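Local coordinates for DNA gyrase, B subunit, truncated (Myxococcus xanthus, PDB 3CWV), which probably takes part, as a B subunit of a type II topoisomerase, in the ATP-dependent breakage, passage and rejoining of double-stranded DNA, at residues 220-225 against 244-249; 250-255 against 299-304. All coordinates share one frame; numbering follows the deposited sequence.

Interaction 1: residues 220-225 against 244-249; sequences RPQLHP and QWCEDE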
loop_
_atom_site.group_PDB
_atom_site.type_symbol
_atom_site.label_atom_id
_atom_site.label_comp_id
_atom_site.label_asym_id
_atom_site.label_seq_id
_atom_site.Cartn_x
_atom_site.Cartn_y
_atom_site.Cartn_z
ATOM N N ARG A 220 -2.348 -6.021 24.253
ATOM C CA ARG A 220 -3.727 -6.042 24.709
ATOM C C ARG A 220 -4.077 -7.482 25.109
ATOM O O ARG A 220 -3.401 -8.425 24.698
ATOM C CB ARG A 220 -4.647 -5.565 23.585
ATOM C CG ARG A 220 -4.643 -4.065 23.329
ATOM C CD ARG A 220 -4.937 -3.773 21.862
ATOM N NE ARG A 220 -5.908 -2.695 21.670
ATOM C CZ ARG A 220 -5.603 -1.400 21.561
ATOM N NH1 ARG A 220 -6.570 -0.505 21.392
ATOM N NH2 ARG A 220 -4.341 -0.990 21.624
ATOM N N PRO A 221 -5.126 -7.667 25.925
ATOM C CA PRO A 221 -5.439 -9.050 26.276
ATOM C C PRO A 221 -6.259 -9.771 25.205
ATOM O O PRO A 221 -7.484 -9.633 25.145
ATOM C CB PRO A 221 -6.223 -8.917 27.601
ATOM C CG PRO A 221 -6.425 -7.430 27.833
ATOM C CD PRO A 221 -6.034 -6.712 26.578
ATOM N N GLN A 222 -5.577 -10.554 24.375
ATOM C CA GLN A 222 -6.214 -11.245 23.256
ATOM C C GLN A 222 -7.135 -12.385 23.719
ATOM O O GLN A 222 -6.734 -13.213 24.540
ATOM C CB GLN A 222 -5.145 -11.774 22.288
ATOM C CG GLN A 222 -4.428 -10.676 21.496
ATOM C CD GLN A 222 -3.151 -11.141 20.833
ATOM O OE1 GLN A 222 -2.647 -12.231 21.117
ATOM N NE2 GLN A 222 -2.611 -10.308 19.938
ATOM N N LEU A 223 -8.353 -12.433 23.172
ATOM C CA LEU A 223 -9.343 -13.450 23.545
ATOM C C LEU A 223 -9.152 -14.774 22.817
ATOM O O LEU A 223 -9.831 -15.762 23.106
ATOM C CB LEU A 223 -10.768 -12.932 23.318
ATOM C CG LEU A 223 -11.210 -11.758 24.188
ATOM C CD1 LEU A 223 -12.642 -11.381 23.856
ATOM C CD2 LEU A 223 -11.079 -12.098 25.661
ATOM N N HIS A 224 -8.245 -14.780 21.853
ATOM C CA HIS A 224 -7.893 -15.976 21.117
ATOM C C HIS A 224 -6.464 -15.776 20.598
ATOM O O HIS A 224 -6.059 -14.639 20.356
ATOM C CB HIS A 224 -8.909 -16.241 19.988
ATOM C CG HIS A 224 -9.210 -15.044 19.130
ATOM N ND1 HIS A 224 -8.689 -14.892 17.863
ATOM C CD2 HIS A 224 -10.001 -13.966 19.343
ATOM C CE1 HIS A 224 -9.134 -13.763 17.338
ATOM N NE2 HIS A 224 -9.933 -13.182 18.216
ATOM N N PRO A 225 -5.685 -16.869 20.480
ATOM C CA PRO A 225 -4.257 -16.778 20.188
ATOM C C PRO A 225 -3.890 -16.541 18.727
ATOM O O PRO A 225 -2.719 -16.278 18.435
ATOM C CB PRO A 225 -3.733 -18.152 20.624
ATOM C CG PRO A 225 -4.884 -19.065 20.381
ATOM C CD PRO A 225 -6.111 -18.272 20.682
ATOM N N GLN A 244 -9.364 -9.736 15.165
ATOM C CA GLN A 244 -8.735 -10.091 16.427
ATOM C C GLN A 244 -9.446 -9.366 17.556
ATOM O O GLN A 244 -9.434 -8.134 17.605
ATOM C CB GLN A 244 -7.241 -9.708 16.416
ATOM C CG GLN A 244 -6.531 -9.967 17.756
ATOM C CD GLN A 244 -6.456 -11.445 18.068
ATOM O OE1 GLN A 244 -5.831 -12.199 17.340
ATOM N NE2 GLN A 244 -7.128 -11.869 19.134
ATOM N N TRP A 245 -10.070 -10.142 18.446
ATOM C CA TRP A 245 -10.753 -9.619 19.612
ATOM C C TRP A 245 -9.851 -9.677 20.828
ATOM O O TRP A 245 -9.100 -10.633 21.011
ATOM C CB TRP A 245 -12.027 -10.407 19.900
ATOM C CG TRP A 245 -13.186 -10.050 19.027
ATOM C CD1 TRP A 245 -14.094 -9.053 19.233
ATOM C CD2 TRP A 245 -13.574 -10.703 17.820
ATOM N NE1 TRP A 245 -15.034 -9.052 18.235
ATOM C CE2 TRP A 245 -14.730 -10.051 17.346
ATOM C CE3 TRP A 245 -13.055 -11.773 17.087
ATOM C CZ2 TRP A 245 -15.374 -10.431 16.172
ATOM C CZ3 TRP A 245 -13.702 -12.152 15.920
ATOM C CH2 TRP A 245 -14.845 -11.478 15.477
ATOM N N CYS A 246 -9.935 -8.630 21.637
ATOM C CA CYS A 246 -9.190 -8.498 22.873
ATOM C C CYS A 246 -10.202 -8.062 23.921
ATOM O O CYS A 246 -11.296 -7.624 23.575
ATOM C CB CYS A 246 -8.088 -7.451 22.734
ATOM S SG CYS A 246 -6.846 -7.842 21.472
ATOM N N GLU A 247 -9.861 -8.177 25.199
ATOM C CA GLU A 247 -10.826 -7.774 26.214
ATOM C C GLU A 247 -10.616 -6.343 26.684
ATOM O O GLU A 247 -10.175 -6.091 27.807
ATOM C CB GLU A 247 -10.909 -8.772 27.373
ATOM C CG GLU A 247 -9.594 -9.185 27.970
ATOM C CD GLU A 247 -9.728 -9.522 29.447
ATOM O OE1 GLU A 247 -8.724 -9.388 30.193
ATOM O OE2 GLU A 247 -10.852 -9.909 29.854
ATOM N N ASP A 248 -10.933 -5.409 25.792
ATOM C CA ASP A 248 -10.964 -3.985 26.106
ATOM C C ASP A 248 -12.075 -3.284 25.323
ATOM O O ASP A 248 -12.860 -3.925 24.619
ATOM C CB ASP A 248 -9.601 -3.315 25.883
ATOM C CG ASP A 248 -8.978 -3.651 24.529
ATOM O OD1 ASP A 248 -7.739 -3.820 24.479
ATOM O OD2 ASP A 248 -9.716 -3.742 23.521
ATOM N N GLU A 249 -12.146 -1.967 25.458
ATOM C CA GLU A 249 -13.285 -1.224 24.943
ATOM C C GLU A 249 -13.054 -0.703 23.523
ATOM O O GLU A 249 -14.008 -0.471 22.772
ATOM C CB GLU A 249 -13.616 -0.061 25.887
ATOM C CG GLU A 249 -15.103 0.321 25.929
ATOM C CD GLU A 249 -15.990 -0.793 26.481
ATOM O OE1 GLU A 249 -17.213 -0.768 26.210
ATOM O OE2 GLU A 249 -15.470 -1.692 27.181
#
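Trp-245 O is gripped by two donors that reach it from opposite faces of its carbonyl plane: Leu-223 N at 2.9 Å, nearly straight, and the side-chain amide of the residue before it, Gln-244 NE2, at 3.0 Å. The same NE2 donates across the contact to His-224 O. Gln-244 can serve both because its chain, with CG anti to the backbone N (chi1 176°), bends at chi2 and lays its amide over one face of the His-224 imidazole, the two planes 22° apart. The His-224 NE2 atom accepts from Trp-245 N, 3.1 Å away in a straight bond tilted out of the ring plane, and also meets the edge of the indole at Trp-245 CE3. His-224 ND1 is hydrogen-bonded to Glu-226 O, which fixes the ring's rotation and points to the tautomer protonated at ND1. With an alanine in place of His-224, Trp-245 N would probably lose its acceptor and the Gln-244 amide the ring it lies against. Farther along, Glu-247 N donates to Pro-221 O (2.8 Å) and, with the Leu-223 N bond, makes a single beta bridge of Gln-222 with Cys-246. Glu-247, centre of an inverse gamma turn, crosses the proline at about a right angle and rests CG on Pro-221 CB at 3.4 Å, while Leu-223 CD2 touches its CB. On the Arg-220 side, Cys-246 SG touches both Gln-222 CG and Arg-220 CB. Asp-248 OD1 sits 3.5 Å from Arg-220 NE, well out of the guanidinium plane, so this salt bridge works through charge alone. The loop after helix 208-217 is thus tied to the end of strand 237-245 by directed bonds around the buried histidine and by looser electrostatics at the partly exposed arginine.

Interaction 2: residues 250-255 against 299-304; sequences DSTLLS and GLTAIV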
loop_
_atom_site.group_PDB
_atom_site.type_symbol
_atom_site.label_atom_id
_atom_site.label_comp_id
_atom_site.label_asym_id
_atom_site.label_seq_id
_atom_site.Cartn_x
_atom_site.Cartn_y
_atom_site.Cartn_z
ATOM N N ASP A 250 -11.786 -0.529 23.168
ATOM C CA ASP A 250 -11.415 0.129 21.929
ATOM C C ASP A 250 -11.679 -0.756 20.720
ATOM O O ASP A 250 -11.568 -1.971 20.799
ATOM C CB ASP A 250 -9.941 0.526 21.976
ATOM C CG ASP A 250 -9.593 1.317 23.223
ATOM O OD1 ASP A 250 -8.388 1.421 23.534
ATOM O OD2 ASP A 250 -10.522 1.832 23.891
ATOM N N SER A 251 -12.030 -0.123 19.609
ATOM C CA SER A 251 -12.314 -0.812 18.355
ATOM C C SER A 251 -11.422 -0.203 17.285
ATOM O O SER A 251 -11.220 1.008 17.269
ATOM C CB SER A 251 -13.780 -0.614 17.972
ATOM O OG SER A 251 -14.213 -1.589 17.034
ATOM N N THR A 252 -10.869 -1.046 16.417
ATOM C CA THR A 252 -10.045 -0.576 15.314
ATOM C C THR A 252 -10.493 -1.261 14.020
ATOM O O THR A 252 -10.565 -2.486 13.950
ATOM C CB THR A 252 -8.539 -0.830 15.599
ATOM O OG1 THR A 252 -8.121 -0.005 16.696
ATOM C CG2 THR A 252 -7.669 -0.522 14.377
ATOM N N LEU A 253 -10.815 -0.459 13.005
ATOM C CA LEU A 253 -11.193 -0.998 11.697
ATOM C C LEU A 253 -10.397 -0.259 10.620
ATOM O O LEU A 253 -10.622 0.925 10.381
ATOM C CB LEU A 253 -12.711 -0.883 11.477
ATOM C CG LEU A 253 -13.354 -1.514 10.227
ATOM C CD1 LEU A 253 -12.704 -2.816 9.853
ATOM C CD2 LEU A 253 -14.838 -1.729 10.411
ATOM N N LEU A 254 -9.432 -0.957 10.019
ATOM C CA LEU A 254 -8.571 -0.395 8.971
ATOM C C LEU A 254 -8.936 -1.055 7.647
ATOM O O LEU A 254 -8.947 -2.284 7.558
ATOM C CB LEU A 254 -7.112 -0.744 9.255
ATOM C CG LEU A 254 -6.192 0.086 10.167
ATOM C CD1 LEU A 254 -6.900 1.084 11.084
ATOM C CD2 LEU A 254 -5.208 -0.823 10.930
ATOM N N SER A 255 -9.247 -0.260 6.624
ATOM C CA SER A 255 -9.586 -0.860 5.327
ATOM C C SER A 255 -8.760 -0.204 4.232
ATOM O O SER A 255 -8.380 0.968 4.361
ATOM C CB SER A 255 -11.072 -0.752 5.025
ATOM O OG SER A 255 -11.510 0.577 5.107
ATOM N N GLY A 299 -13.720 -4.253 21.374
ATOM C CA GLY A 299 -12.469 -4.995 21.504
ATOM C C GLY A 299 -11.922 -5.607 20.220
ATOM O O GLY A 299 -10.899 -6.293 20.250
ATOM N N LEU A 300 -12.589 -5.356 19.095
ATOM C CA LEU A 300 -12.141 -5.864 17.788
ATOM C C LEU A 300 -11.108 -4.969 17.098
ATOM O O LEU A 300 -11.323 -3.764 16.934
ATOM C CB LEU A 300 -13.327 -6.060 16.831
ATOM C CG LEU A 300 -13.018 -6.596 15.422
ATOM C CD1 LEU A 300 -12.236 -7.907 15.478
ATOM C CD2 LEU A 300 -14.272 -6.765 14.596
ATOM N N THR A 301 -9.994 -5.572 16.695
ATOM C CA THR A 301 -9.097 -4.976 15.719
ATOM C C THR A 301 -9.324 -5.777 14.429
ATOM O O THR A 301 -9.077 -6.985 14.382
ATOM C CB THR A 301 -7.615 -5.030 16.168
ATOM O OG1 THR A 301 -7.450 -4.306 17.396
ATOM C CG2 THR A 301 -6.671 -4.421 15.102
ATOM N N ALA A 302 -9.833 -5.100 13.397
ATOM C CA ALA A 302 -10.142 -5.747 12.119
ATOM C C ALA A 302 -9.472 -4.986 10.966
ATOM O O ALA A 302 -9.392 -3.747 10.971
ATOM C CB ALA A 302 -11.665 -5.824 11.909
ATOM N N ILE A 303 -8.957 -5.741 10.002
ATOM C CA ILE A 303 -8.319 -5.161 8.833
ATOM C C ILE A 303 -8.911 -5.840 7.599
ATOM O O ILE A 303 -8.997 -7.075 7.548
ATOM C CB ILE A 303 -6.785 -5.388 8.848
ATOM C CG1 ILE A 303 -6.159 -4.886 10.163
ATOM C CG2 ILE A 303 -6.126 -4.698 7.631
ATOM C CD1 ILE A 303 -4.746 -5.356 10.386
ATOM N N VAL A 304 -9.329 -5.030 6.622
ATOM C CA VAL A 304 -9.922 -5.529 5.383
ATOM C C VAL A 304 -9.250 -4.840 4.175
ATOM O O VAL A 304 -9.342 -3.636 4.036
ATOM C CB VAL A 304 -11.450 -5.235 5.333
ATOM C CG1 VAL A 304 -12.025 -5.719 3.996
ATOM C CG2 VAL A 304 -12.206 -5.866 6.551
#
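Thr-252 and Thr-301 lie side by side on one face of a parallel strand pair, their side chains pointing the same way. Both place OG1 anti to the carbonyl carbon and CG2 anti to the backbone N, and this shared conformation brings the two CG2 methyls to 4.1 Å. Two residues on, the same face carries Leu-254 and Ile-303, where Leu-254 CD2 approaches Ile-303 CG1 at 4.2 Å; helix 208-217 packs on Ile-303 through Val-209, Trp-212 and Leu-216. The other face holds Leu-253, Ala-302, Ser-255 and Val-304. In Leu-253 the first torsion, CG anti to the backbone N (chi1 -174°), and the bend beyond CG together bring CD1 toward the neighbouring strand, 3.8 Å from Ala-302 CB and close to Ala-302 O. Helix 267-284 meets this face through Val-269, which touches Leu-253 and Ser-255. Ser-255 OG takes the position between backbone N and carbonyl carbon and is hydrogen-bonded to His-265 and Thr-262. Beneath the side chains runs a regular parallel ladder: Thr-252 N to Leu-300 O at 2.8 Å, then Ala-302 N to Thr-252 O, Leu-254 N to Ala-302 O and Val-304 N to Leu-254 O. The strand directions differ by only 6°. Helices 267-284 and 293-296 lie in the connection between these strands, a beta-alpha-beta crossover consistent with the S5-like domain of GyrB. Backbone bonding therefore sets the register, while Leu-254 with Ile-303, and Leu-253 with Ala-302 and Val-304, make apolar patches, Ile-303 under helix 208-217 and Leu-253 under helix 267-284.

In the fold
Along the chain, both segments of interaction 1 precede those of interaction 2, with centres about 12 Å apart. Both reach the same five-stranded mixed sheet, in which strand 300-307 runs between strand 237-245, antiparallel to it, and strand 252-257, parallel to it. Probable backbone hydrogen bonds from Gln-244 O to Thr-301 N and from Gly-299 O to Cys-246 N join the two contacts. Residues 246-251 lead from one strand to the other past the start of strand 300-307. Helix 208-217, whose following loop forms half of interaction 1, also packs on interaction 2. Interaction 1 sits at the end of strand 237-245 and interaction 2 along two strands, consistent with the helix-backed sheet of the GyrB transducer domain.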